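Local atomic coordinates of sensor-type histidine kinase PrrB (Mycobacterium tuberculosis, PDB entry 1YSR), a protein that acts as a membrane sensor kinase of a two-component system, using ATP to phosphorylate a histidine, here represented by its C-terminal ATP-binding domain. Residues Ala18-Arg23 against Gly46-Val51; Ser131-Pro136 against Val143-Gly148; Arg23-Leu28 against Asn57-Gly62. All blocks are in the same frame, centred on the assembly; numbering follows the deposited sequence.

How the contacts relate
All three contacts lie in the ATP-binding domain, whose helices pack on a mixed beta sheet. Contacts 1 and 3 are neighbours, with centres about 11 Å apart: both join helix 10-24, or the turn that follows it, to helix 44-61, and they share Arg23, their segments alternating along the chain. Contact 2 follows both in sequence, within the hairpin of strands 129-134 and 140-147. Its centre is about 16 Å from that of contact 1 and about 20 Å from that of contact 3. Leu47 meets Leu146 between contacts 1 and 2, so helix and sheet share a core; contacts 1 and 3 also border a second subunit.

Contact 1. Residues Ala18-Arg23 against Gly46-Val51; sequences AHDAAR and GLRLAV
Asp20 and Arg48 meet through a single carboxylate oxygen, which the guanidinium takes at its edge. The main bond runs from NH1 of Arg48 to OD2 of Asp20, 2.7 Å long and nearly straight at 167°. It reaches OD2 on the anti side, a little out of the carboxylate plane, while the oxygen itself lies almost in the guanidinium plane. NH2 of Arg48 turns to the same OD2 of Asp20, but at 3.4 Å this second bond is weak and bent. The salt bridge is therefore lopsided: it is not the paired-oxygen fork in which two nitrogens take two oxygens, and the carboxylate and guanidinium planes stand 47° apart. NH1 of Arg48 also sits 3.3 Å from CB of Asp20, beside the root of the acidic side chain.

A bend at the second torsion of Arg48 (chi2 60°) redirects its chain, which then runs out past Ala17 and crosses the aspartate at about a right angle. Asp52, one turn further along helix 44-61, binds NE of Arg48, so two acidic groups probably share the charge of the arginine and hold its head group in orientation.

Helix 10-24 and helix 44-61 belong to the helical layer of the alpha/beta sandwich known as the Bergerat fold, common to histidine kinases, DNA gyrase B and HSP90. These two segments of them are joined by this one ion pair, with apolar packing placed to its side: Leu47 rests on Ile10 and Leu13, and Val51 on Leu14. Ala18 and Ala22 of helix 10-24 pack on Val30 of strand 29-32. From a second subunit, backbone N of Thr37 gives OD2 of Asp20 a weak hydrogen bond, and Pro36 packs on Asp20.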
ATOM      1  N   ALA A  18       7.972  -6.449   6.216  1.00 27.93           N
ATOM      2  CA  ALA A  18       8.853  -7.323   7.029  1.00 29.17           C
ATOM      3  C   ALA A  18       9.060  -8.624   6.234  1.00 30.56           C
ATOM      4  O   ALA A  18      10.157  -9.136   6.143  1.00 32.99           O
ATOM      5  CB  ALA A  18       8.217  -7.602   8.342  1.00 29.29           C
ATOM      6  N   HIS A  19       7.995  -9.123   5.604  1.00 33.52           N
ATOM      7  CA  HIS A  19       8.082 -10.376   4.833  1.00 35.34           C
ATOM      8  C   HIS A  19       9.043 -10.227   3.677  1.00 35.27           C
ATOM      9  O   HIS A  19       9.885 -11.104   3.435  1.00 35.57           O
ATOM     10  CB  HIS A  19       6.691 -10.820   4.363  1.00 36.42           C
ATOM     11  CG  HIS A  19       5.859 -11.430   5.455  1.00 43.94           C
ATOM     12  ND1 HIS A  19       6.143 -12.670   6.000  1.00 53.58           N
ATOM     13  CD2 HIS A  19       4.761 -10.977   6.111  1.00 50.35           C
ATOM     14  CE1 HIS A  19       5.256 -12.948   6.942  1.00 50.96           C
ATOM     15  NE2 HIS A  19       4.399 -11.945   7.021  1.00 57.50           N
ATOM     16  N   ASP A  20       8.925  -9.118   2.942  1.00 34.75           N
ATOM     17  CA  ASP A  20       9.813  -8.851   1.826  1.00 34.75           C
ATOM     18  C   ASP A  20      11.239  -8.630   2.271  1.00 35.32           C
ATOM     19  O   ASP A  20      12.146  -9.093   1.590  1.00 36.64           O
ATOM     20  CB  ASP A  20       9.378  -7.635   1.004  1.00 32.46           C
ATOM     21  CG  ASP A  20       8.042  -7.839   0.288  1.00 37.83           C
ATOM     22  OD1 ASP A  20       7.535  -8.965   0.239  1.00 35.60           O
ATOM     23  OD2 ASP A  20       7.477  -6.830  -0.225  1.00 39.56           O
ATOM     24  N   ALA A  21      11.452  -7.884   3.372  1.00 34.56           N
ATOM     25  CA  ALA A  21      12.803  -7.645   3.886  1.00 34.01           C
ATOM     26  C   ALA A  21      13.521  -8.950   4.269  1.00 35.55           C
ATOM     27  O   ALA A  21      14.711  -9.106   4.010  1.00 34.72           O
ATOM     28  CB  ALA A  21      12.812  -6.676   5.042  1.00 33.97           C
ATOM     29  N   ALA A  22      12.788  -9.844   4.908  1.00 37.97           N
ATOM     30  CA  ALA A  22      13.331 -11.141   5.324  1.00 41.59           C
ATOM     31  C   ALA A  22      13.874 -11.924   4.153  1.00 43.61           C
ATOM     32  O   ALA A  22      14.758 -12.755   4.354  1.00 45.80           O
ATOM     33  CB  ALA A  22      12.300 -11.949   6.077  1.00 41.59           C
ATOM     34  N   ARG A  23      13.376 -11.647   2.938  1.00 45.99           N
ATOM     35  CA  ARG A  23      13.870 -12.287   1.710  1.00 45.95           C
ATOM     36  C   ARG A  23      15.111 -11.601   1.138  1.00 44.45           C
ATOM     37  O   ARG A  23      15.932 -12.245   0.468  1.00 45.32           O
ATOM     38  CB  ARG A  23      12.770 -12.343   0.636  1.00 45.70           C
ATOM     39  CG  ARG A  23      11.432 -12.911   1.085  1.00 49.09           C
ATOM     40  CD  ARG A  23      10.549 -13.425  -0.066  1.00 50.78           C
ATOM     41  NE  ARG A  23      11.317 -14.204  -1.055  1.00 72.83           N
ATOM     42  CZ  ARG A  23      10.806 -15.155  -1.842  1.00 79.55           C
ATOM     43  NH1 ARG A  23       9.514 -15.483  -1.762  1.00 82.68           N
ATOM     44  NH2 ARG A  23      11.592 -15.789  -2.710  1.00 78.16           N
ATOM     45  N   GLY A  46       5.226   5.828  -0.904  1.00 27.71           N
ATOM     46  CA  GLY A  46       6.156   6.669  -0.107  1.00 26.76           C
ATOM     47  C   GLY A  46       6.268   6.074   1.296  1.00 27.71           C
ATOM     48  O   GLY A  46       7.366   6.004   1.845  1.00 27.74           O
ATOM     49  N   LEU A  47       5.131   5.640   1.871  1.00 27.18           N
ATOM     50  CA  LEU A  47       5.209   5.057   3.249  1.00 27.82           C
ATOM     51  C   LEU A  47       6.049   3.775   3.249  1.00 28.37           C
ATOM     52  O   LEU A  47       6.908   3.552   4.134  1.00 27.09           O
ATOM     53  CB  LEU A  47       3.825   4.814   3.827  1.00 28.22           C
ATOM     54  CG  LEU A  47       3.100   6.117   4.129  1.00 29.50           C
ATOM     55  CD1 LEU A  47       1.668   5.848   4.352  1.00 33.08           C
ATOM     56  CD2 LEU A  47       3.755   6.909   5.314  1.00 31.72           C
ATOM     57  N   ARG A  48       5.796   2.946   2.249  1.00 28.61           N
ATOM     58  CA  ARG A  48       6.556   1.698   2.140  1.00 28.40           C
ATOM     59  C   ARG A  48       8.021   1.998   1.953  1.00 28.90           C
ATOM     60  O   ARG A  48       8.885   1.338   2.529  1.00 28.30           O
ATOM     61  CB  ARG A  48       6.013   0.821   1.011  1.00 27.19           C
ATOM     62  CG  ARG A  48       6.836  -0.480   0.764  1.00 29.20           C
ATOM     63  CD  ARG A  48       6.907  -1.435   2.006  1.00 33.45           C
ATOM     64  NE  ARG A  48       7.845  -2.482   1.612  1.00 28.55           N
ATOM     65  CZ  ARG A  48       7.471  -3.621   1.026  1.00 31.49           C
ATOM     66  NH1 ARG A  48       8.384  -4.474   0.608  1.00 33.67           N
ATOM     67  NH2 ARG A  48       6.195  -3.900   0.902  1.00 34.66           N
ATOM     68  N   LEU A  49       8.339   2.968   1.097  1.00 28.16           N
ATOM     69  CA  LEU A  49       9.732   3.315   0.885  1.00 27.39           C
ATOM     70  C   LEU A  49      10.458   3.789   2.188  1.00 26.51           C
ATOM     71  O   LEU A  49      11.658   3.431   2.415  1.00 25.99           O
ATOM     72  CB  LEU A  49       9.800   4.423  -0.153  1.00 27.23           C
ATOM     73  CG  LEU A  49      11.166   5.014  -0.512  1.00 28.69           C
ATOM     74  CD1 LEU A  49      12.042   4.011  -1.157  1.00 35.89           C
ATOM     75  CD2 LEU A  49      10.905   6.261  -1.408  1.00 30.21           C
ATOM     76  N   ALA A  50       9.756   4.593   2.983  1.00 25.36           N
ATOM     77  CA  ALA A  50      10.281   5.113   4.282  1.00 24.18           C
ATOM     78  C   ALA A  50      10.644   3.900   5.156  1.00 24.27           C
ATOM     79  O   ALA A  50      11.761   3.831   5.744  1.00 26.02           O
ATOM     80  CB  ALA A  50       9.240   5.988   4.941  1.00 26.81           C
ATOM     81  N   VAL A  51       9.720   2.955   5.233  1.00 26.50           N
ATOM     82  CA  VAL A  51       9.942   1.715   6.029  1.00 26.26           C
ATOM     83  C   VAL A  51      11.094   0.906   5.479  1.00 27.76           C
ATOM     84  O   VAL A  51      11.957   0.449   6.223  1.00 26.37           O
ATOM     85  CB  VAL A  51       8.639   0.898   6.157  1.00 28.04           C
ATOM     86  CG1 VAL A  51       8.919  -0.402   6.859  1.00 29.10           C
ATOM     87  CG2 VAL A  51       7.585   1.688   6.968  1.00 26.20           C
TER

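Contact 2. Residues Ser131-Pro136 against Val143-Gly148; sequences SLENSP and VLRLPG
Ser131 and Val143 form an antiparallel hydrogen-bonded pair: N of Val143 gives a bond of 2.8 Å to O of Ser131, N of Ser131 returns one of 2.9 Å to O of Val143, and the N-to-C directions of these short strand segments lie 132° apart. On the face that carries both side chains, a water lies 3.0 Å from OG of Ser131 and donates to O of Val143. Glu133 comes over the hairpin pair with its chain extended, laying CD 3.8 Å from CG2 of Val143. OE2 of Glu133 meets NH2 of Arg145 at 2.9 Å, a salt bridge at the guanidinium edge whose hydrogen bond is weak. A bend at chi3 (-133°) turns the guanidinium of Arg145 so that CG1 of Val143 sits 3.7 Å above the centre of its plane. The other ends of this charged row are held too: NH1 of Arg145 pairs with Glu79, and OE1 of Glu133 with Arg141. Behind the sheet, Leu132 packs on Phe98 and Arg94 of helix 94-98. Strand 129-134 is one of two outermost strands in the chain's mixed sheet, and strand 140-147 lies between it and strand 77-84, where Leu146 packs on Val78 and Ile80.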
ATOM      1  N   SER A 131      11.448  10.675  14.099  1.00 31.23           N
ATOM      2  CA  SER A 131      12.497  10.929  15.080  1.00 33.09           C
ATOM      3  C   SER A 131      13.150   9.647  15.492  1.00 32.50           C
ATOM      4  O   SER A 131      12.638   8.548  15.224  1.00 31.77           O
ATOM      5  CB  SER A 131      11.902  11.631  16.268  1.00 34.74           C
ATOM      6  OG  SER A 131      10.863  10.852  16.749  1.00 39.65           O
ATOM      7  N   LEU A 132      14.290   9.803  16.160  1.00 33.65           N
ATOM      8  CA  LEU A 132      15.037   8.651  16.675  1.00 32.87           C
ATOM      9  C   LEU A 132      15.049   8.621  18.201  1.00 34.83           C
ATOM     10  O   LEU A 132      15.103   9.676  18.905  1.00 31.99           O
ATOM     11  CB  LEU A 132      16.456   8.698  16.138  1.00 33.29           C
ATOM     12  CG  LEU A 132      16.643   8.182  14.701  1.00 29.67           C
ATOM     13  CD1 LEU A 132      17.853   8.746  14.056  1.00 29.19           C
ATOM     14  CD2 LEU A 132      16.724   6.623  14.699  1.00 29.10           C
ATOM     15  N   GLU A 133      14.949   7.401  18.697  1.00 35.48           N
ATOM     16  CA  GLU A 133      14.923   7.086  20.139  1.00 37.78           C
ATOM     17  C   GLU A 133      15.817   5.885  20.331  1.00 38.30           C
ATOM     18  O   GLU A 133      16.368   5.345  19.359  1.00 38.31           O
ATOM     19  CB  GLU A 133      13.525   6.709  20.578  1.00 38.59           C
ATOM     20  CG  GLU A 133      12.560   7.832  20.504  1.00 41.44           C
ATOM     21  CD  GLU A 133      11.156   7.424  20.890  1.00 47.26           C
ATOM     22  OE1 GLU A 133      10.962   6.255  21.316  1.00 48.35           O
ATOM     23  OE2 GLU A 133      10.251   8.271  20.755  1.00 43.20           O
ATOM     24  N   ASN A 134      16.024   5.486  21.596  1.00 40.70           N
ATOM     25  CA  ASN A 134      16.833   4.315  21.856  1.00 40.23           C
ATOM     26  C   ASN A 134      15.897   3.106  21.930  1.00 39.16           C
ATOM     27  O   ASN A 134      14.832   3.174  22.526  1.00 39.96           O
ATOM     28  CB  ASN A 134      17.680   4.471  23.140  1.00 42.75           C
ATOM     29  CG  ASN A 134      19.046   5.172  22.891  1.00 48.18           C
ATOM     30  OD1 ASN A 134      19.247   5.924  21.903  1.00 54.66           O
ATOM     31  ND2 ASN A 134      19.990   4.922  23.805  1.00 61.03           N
ATOM     32  N   SER A 135      16.268   2.003  21.302  1.00 35.84           N
ATOM     33  CA  SER A 135      15.327   0.920  21.233  1.00 35.34           C
ATOM     34  C   SER A 135      15.497  -0.014  22.477  1.00 36.03           C
ATOM     35  O   SER A 135      16.608  -0.204  22.910  1.00 37.85           O
ATOM     36  CB  SER A 135      15.649   0.096  20.017  1.00 34.98           C
ATOM     37  OG  SER A 135      14.750  -0.963  20.018  1.00 33.84           O
ATOM     38  N   PRO A 136      14.415  -0.621  22.960  1.00 37.74           N
ATOM     39  CA  PRO A 136      14.497  -1.746  23.906  1.00 38.23           C
ATOM     40  C   PRO A 136      15.276  -2.919  23.346  1.00 37.46           C
ATOM     41  O   PRO A 136      15.784  -3.751  24.119  1.00 38.10           O
ATOM     42  CB  PRO A 136      13.028  -2.145  24.083  1.00 37.91           C
ATOM     43  CG  PRO A 136      12.276  -0.959  23.843  1.00 43.32           C
ATOM     44  CD  PRO A 136      13.017  -0.252  22.708  1.00 35.47           C
ATOM     45  N   VAL A 143      10.818   6.423  14.815  1.00 29.99           N
ATOM     46  CA  VAL A 143       9.432   6.553  15.080  1.00 30.54           C
ATOM     47  C   VAL A 143       8.829   7.551  14.125  1.00 32.46           C
ATOM     48  O   VAL A 143       9.297   8.679  14.017  1.00 32.16           O
ATOM     49  CB  VAL A 143       9.103   7.026  16.525  1.00 33.46           C
ATOM     50  CG1 VAL A 143       7.615   6.895  16.719  1.00 32.26           C
ATOM     51  CG2 VAL A 143       9.775   6.171  17.558  1.00 34.68           C
ATOM     52  N   LEU A 144       7.791   7.132  13.419  1.00 30.31           N
ATOM     53  CA  LEU A 144       7.104   8.077  12.497  1.00 32.18           C
ATOM     54  C   LEU A 144       5.785   8.312  13.091  1.00 31.47           C
ATOM     55  O   LEU A 144       5.073   7.369  13.345  1.00 31.72           O
ATOM     56  CB  LEU A 144       6.836   7.444  11.157  1.00 32.72           C
ATOM     57  CG  LEU A 144       7.903   6.989  10.219  1.00 39.14           C
ATOM     58  CD1 LEU A 144       7.354   7.322   8.833  1.00 46.12           C
ATOM     59  CD2 LEU A 144       9.190   7.674  10.492  1.00 52.22           C
ATOM     60  N   ARG A 145       5.449   9.565  13.359  1.00 33.03           N
ATOM     61  CA  ARG A 145       4.176   9.876  13.956  1.00 34.48           C
ATOM     62  C   ARG A 145       3.292  10.605  12.948  1.00 35.93           C
ATOM     63  O   ARG A 145       3.594  11.721  12.566  1.00 35.10           O
ATOM     64  CB  ARG A 145       4.376  10.717  15.198  1.00 35.88           C
ATOM     65  CG  ARG A 145       4.979   9.947  16.335  1.00 34.55           C
ATOM     66  CD  ARG A 145       5.159  10.812  17.562  1.00 47.98           C
ATOM     67  NE  ARG A 145       6.478  10.654  18.152  1.00 56.85           N
ATOM     68  CZ  ARG A 145       6.755   9.734  19.055  1.00 53.75           C
ATOM     69  NH1 ARG A 145       5.800   8.912  19.434  1.00 64.25           N
ATOM     70  NH2 ARG A 145       7.961   9.626  19.573  1.00 47.06           N
ATOM     71  N   LEU A 146       2.208   9.951  12.554  1.00 35.11           N
ATOM     72  CA  LEU A 146       1.391  10.385  11.448  1.00 34.95           C
ATOM     73  C   LEU A 146      -0.059  10.617  11.850  1.00 37.37           C
ATOM     74  O   LEU A 146      -0.626   9.800  12.588  1.00 37.30           O
ATOM     75  CB  LEU A 146       1.428   9.383  10.309  1.00 33.66           C
ATOM     76  CG  LEU A 146       2.777   9.005   9.760  1.00 35.38           C
ATOM     77  CD1 LEU A 146       2.632   8.023   8.618  1.00 36.58           C
ATOM     78  CD2 LEU A 146       3.655  10.187   9.392  1.00 34.54           C
ATOM     79  N   PRO A 147      -0.631  11.761  11.395  1.00 37.94           N
ATOM     80  CA  PRO A 147      -1.986  12.093  11.767  1.00 38.24           C
ATOM     81  C   PRO A 147      -2.999  11.206  11.091  1.00 37.15           C
ATOM     82  O   PRO A 147      -2.831  10.831   9.912  1.00 36.65           O
ATOM     83  CB  PRO A 147      -2.144  13.534  11.301  1.00 39.54           C
ATOM     84  CG  PRO A 147      -1.216  13.719  10.216  1.00 40.64           C
ATOM     85  CD  PRO A 147       0.001  12.854  10.627  1.00 39.25           C
ATOM     86  N   GLY A 148      -4.032  10.872  11.858  1.00 37.56           N
ATOM     87  CA  GLY A 148      -5.096  10.010  11.389  1.00 36.97           C
ATOM     88  C   GLY A 148      -6.053  10.794  10.503  1.00 38.11           C
ATOM     89  O   GLY A 148      -5.928  12.026  10.364  1.00 38.04           O
TER
HETATM   90  O   HOH W   1       8.172  11.059  15.425  1.00 35.77           O

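Contact 3. Residues Arg23-Leu28 against Asn57-Gly62; sequences RIYPDL and NAVKHG
Val59 packs with both of its methyl branches against the turn that follows helix 10-24, and is the centre of the tight part of this contact. CG1 of Val59 lies 3.7 Å from CD1 of Tyr25, at the rim of the ring, while CG2 of Val59 touches CD2 of Leu28 at the same 3.7 Å. CG2 of Val59 also stands 4.2 Å above the plane of the Tyr25 ring, shifted toward the rim. The other face of that ring is taken by Tyr25's own neighbour, with CG2 of Ile24 3.9 Å above its centre, so the aromatic plate lies between two branched side chains, with Val59 the one nearer its rim. A type II beta turn from Tyr25 to Leu28, closed by a bond from N of Leu28 to O of Tyr25, sets these two residues on the same valine.

The looser side begins at Lys60. The chain of Lys60, bent at chi2 and chi3, crosses Tyr25 at about a right angle and brings CD to the ring edge, 4.1 Å from CE1 of Tyr25. Arg75 of a second subunit packs on Ile24, Tyr25, Val59 and Lys60, and the OH of Tyr25 hydrogen-bonds a Tris molecule, probably from the crystallisation liquor.

The wider pi-type turn at 57-61 has O of Asn57 accepting from N of both His61 and Gly62. The sequence here is consistent with the N-box of histidine kinases, a part of the nucleotide-binding region. The CB of Asn57 is directed away from this contact, and its amide is bound to O of Asn53 and N of Gly115. No hydrogen bond crosses between the segments, so their hold rests on Tyr25 and Leu28 packing on the two methyl branches of Val59, while the Tyr25 hydroxyl and Asn57 amide find partners elsewhere.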
ATOM      1  N   ARG A  23      13.376 -11.647   2.938  1.00 45.99           N
ATOM      2  CA  ARG A  23      13.870 -12.287   1.710  1.00 45.95           C
ATOM      3  C   ARG A  23      15.111 -11.601   1.138  1.00 44.45           C
ATOM      4  O   ARG A  23      15.932 -12.245   0.468  1.00 45.32           O
ATOM      5  CB  ARG A  23      12.770 -12.343   0.636  1.00 45.70           C
ATOM      6  CG  ARG A  23      11.432 -12.911   1.085  1.00 49.09           C
ATOM      7  CD  ARG A  23      10.549 -13.425  -0.066  1.00 50.78           C
ATOM      8  NE  ARG A  23      11.317 -14.204  -1.055  1.00 72.83           N
ATOM      9  CZ  ARG A  23      10.806 -15.155  -1.842  1.00 79.55           C
ATOM     10  NH1 ARG A  23       9.514 -15.483  -1.762  1.00 82.68           N
ATOM     11  NH2 ARG A  23      11.592 -15.789  -2.710  1.00 78.16           N
ATOM     12  N   ILE A  24      15.277 -10.307   1.391  1.00 41.07           N
ATOM     13  CA  ILE A  24      16.420  -9.581   0.865  1.00 40.31           C
ATOM     14  C   ILE A  24      17.632  -9.727   1.759  1.00 40.11           C
ATOM     15  O   ILE A  24      18.782  -9.682   1.290  1.00 40.47           O
ATOM     16  CB  ILE A  24      16.097  -8.081   0.712  1.00 37.97           C
ATOM     17  CG1 ILE A  24      14.968  -7.915  -0.335  1.00 42.34           C
ATOM     18  CG2 ILE A  24      17.333  -7.312   0.329  1.00 37.60           C
ATOM     19  CD1 ILE A  24      14.430  -6.496  -0.485  1.00 41.65           C
ATOM     20  N   TYR A  25      17.366  -9.850   3.056  1.00 39.93           N
ATOM     21  CA  TYR A  25      18.431  -9.850   4.060  1.00 40.23           C
ATOM     22  C   TYR A  25      18.481 -11.194   4.748  1.00 42.91           C
ATOM     23  O   TYR A  25      17.758 -11.428   5.723  1.00 40.30           O
ATOM     24  CB  TYR A  25      18.185  -8.760   5.092  1.00 39.17           C
ATOM     25  CG  TYR A  25      18.005  -7.375   4.517  1.00 37.46           C
ATOM     26  CD1 TYR A  25      19.086  -6.616   4.103  1.00 35.77           C
ATOM     27  CD2 TYR A  25      16.733  -6.816   4.394  1.00 33.53           C
ATOM     28  CE1 TYR A  25      18.915  -5.314   3.602  1.00 35.18           C
ATOM     29  CE2 TYR A  25      16.569  -5.528   3.903  1.00 30.95           C
ATOM     30  CZ  TYR A  25      17.651  -4.801   3.482  1.00 29.31           C
ATOM     31  OH  TYR A  25      17.520  -3.505   2.963  1.00 39.74           O
ATOM     32  N   PRO A  26      19.371 -12.083   4.263  1.00 47.43           N
ATOM     33  CA  PRO A  26      19.380 -13.457   4.802  1.00 49.61           C
ATOM     34  C   PRO A  26      19.724 -13.418   6.290  1.00 49.93           C
ATOM     35  O   PRO A  26      20.495 -12.566   6.723  1.00 51.70           O
ATOM     36  CB  PRO A  26      20.491 -14.152   3.998  1.00 49.95           C
ATOM     37  CG  PRO A  26      21.427 -13.008   3.546  1.00 51.31           C
ATOM     38  CD  PRO A  26      20.451 -11.841   3.278  1.00 47.86           C
ATOM     39  N   ASP A  27      19.136 -14.285   7.093  1.00 50.10           N
ATOM     40  CA  ASP A  27      19.533 -14.265   8.507  1.00 49.84           C
ATOM     41  C   ASP A  27      19.003 -13.065   9.320  1.00 47.63           C
ATOM     42  O   ASP A  27      19.115 -13.084  10.552  1.00 48.07           O
ATOM     43  CB  ASP A  27      21.062 -14.236   8.655  1.00 51.65           C
ATOM     44  CG  ASP A  27      21.751 -15.442   8.040  1.00 57.70           C
ATOM     45  OD1 ASP A  27      21.407 -16.578   8.446  1.00 58.77           O
ATOM     46  OD2 ASP A  27      22.650 -15.222   7.175  1.00 63.69           O
ATOM     47  N   LEU A  28      18.507 -11.999   8.666  1.00 42.33           N
ATOM     48  CA  LEU A  28      17.826 -10.948   9.433  1.00 38.40           C
ATOM     49  C   LEU A  28      16.540 -11.514  10.013  1.00 35.57           C
ATOM     50  O   LEU A  28      15.801 -12.166   9.299  1.00 35.89           O
ATOM     51  CB  LEU A  28      17.562  -9.714   8.548  1.00 39.11           C
ATOM     52  CG  LEU A  28      16.620  -8.675   9.162  1.00 38.36           C
ATOM     53  CD1 LEU A  28      17.244  -8.032  10.422  1.00 39.01           C
ATOM     54  CD2 LEU A  28      16.239  -7.612   8.095  1.00 36.60           C
ATOM     55  N   ASN A  57      18.812   0.883   6.537  1.00 29.45           N
ATOM     56  CA  ASN A  57      19.770   1.566   7.328  1.00 29.97           C
ATOM     57  C   ASN A  57      20.108   0.763   8.567  1.00 29.65           C
ATOM     58  O   ASN A  57      21.246   0.732   8.987  1.00 32.90           O
ATOM     59  CB  ASN A  57      19.248   2.952   7.665  1.00 30.35           C
ATOM     60  CG  ASN A  57      19.573   3.941   6.567  1.00 31.93           C
ATOM     61  OD1 ASN A  57      20.704   4.324   6.458  1.00 36.48           O
ATOM     62  ND2 ASN A  57      18.623   4.211   5.657  1.00 40.54           N
ATOM     63  N   ALA A  58      19.115   0.123   9.158  1.00 30.43           N
ATOM     64  CA  ALA A  58      19.353  -0.668  10.395  1.00 28.52           C
ATOM     65  C   ALA A  58      20.344  -1.806  10.078  1.00 31.10           C
ATOM     66  O   ALA A  58      21.324  -2.063  10.810  1.00 31.30           O
ATOM     67  CB  ALA A  58      18.044  -1.224  10.900  1.00 29.56           C
ATOM     68  N   VAL A  59      20.155  -2.427   8.921  1.00 31.11           N
ATOM     69  CA  VAL A  59      20.945  -3.607   8.533  1.00 33.10           C
ATOM     70  C   VAL A  59      22.273  -3.183   7.964  1.00 36.69           C
ATOM     71  O   VAL A  59      23.311  -3.603   8.454  1.00 37.58           O
ATOM     72  CB  VAL A  59      20.213  -4.475   7.481  1.00 32.88           C
ATOM     73  CG1 VAL A  59      21.142  -5.598   7.021  1.00 36.19           C
ATOM     74  CG2 VAL A  59      18.948  -5.040   8.065  1.00 32.37           C
ATOM     75  N   LYS A  60      22.252  -2.303   6.957  1.00 38.49           N
ATOM     76  CA  LYS A  60      23.496  -1.985   6.257  1.00 40.21           C
ATOM     77  C   LYS A  60      24.429  -1.165   7.073  1.00 40.27           C
ATOM     78  O   LYS A  60      25.625  -1.419   7.068  1.00 43.46           O
ATOM     79  CB  LYS A  60      23.235  -1.443   4.841  1.00 40.07           C
ATOM     80  CG  LYS A  60      22.522  -2.559   4.041  1.00 44.82           C
ATOM     81  CD  LYS A  60      21.417  -2.099   3.171  1.00 54.03           C
ATOM     82  CE  LYS A  60      21.974  -1.499   1.890  1.00 55.10           C
ATOM     83  NZ  LYS A  60      21.064  -0.502   1.312  1.00 54.11           N
ATOM     84  N   HIS A  61      23.910  -0.224   7.833  1.00 42.01           N
ATOM     85  CA  HIS A  61      24.761   0.666   8.599  1.00 42.16           C
ATOM     86  C   HIS A  61      24.777   0.416  10.101  1.00 41.96           C
ATOM     87  O   HIS A  61      25.762   0.730  10.779  1.00 43.16           O
ATOM     88  CB  HIS A  61      24.470   2.138   8.235  1.00 43.90           C
ATOM     89  CG  HIS A  61      24.472   2.391   6.754  1.00 48.95           C
ATOM     90  ND1 HIS A  61      25.618   2.321   5.986  1.00 58.78           N
ATOM     91  CD2 HIS A  61      23.457   2.647   5.891  1.00 55.30           C
ATOM     92  CE1 HIS A  61      25.312   2.544   4.719  1.00 63.85           C
ATOM     93  NE2 HIS A  61      24.008   2.746   4.634  1.00 62.64           N
ATOM     94  N   GLY A  62      23.711  -0.154  10.652  1.00 38.33           N
ATOM     95  CA  GLY A  62      23.677  -0.419  12.105  1.00 37.01           C
ATOM     96  C   GLY A  62      24.125  -1.839  12.440  1.00 34.76           C
ATOM     97  O   GLY A  62      24.379  -2.169  13.588  1.00 36.10           O
TER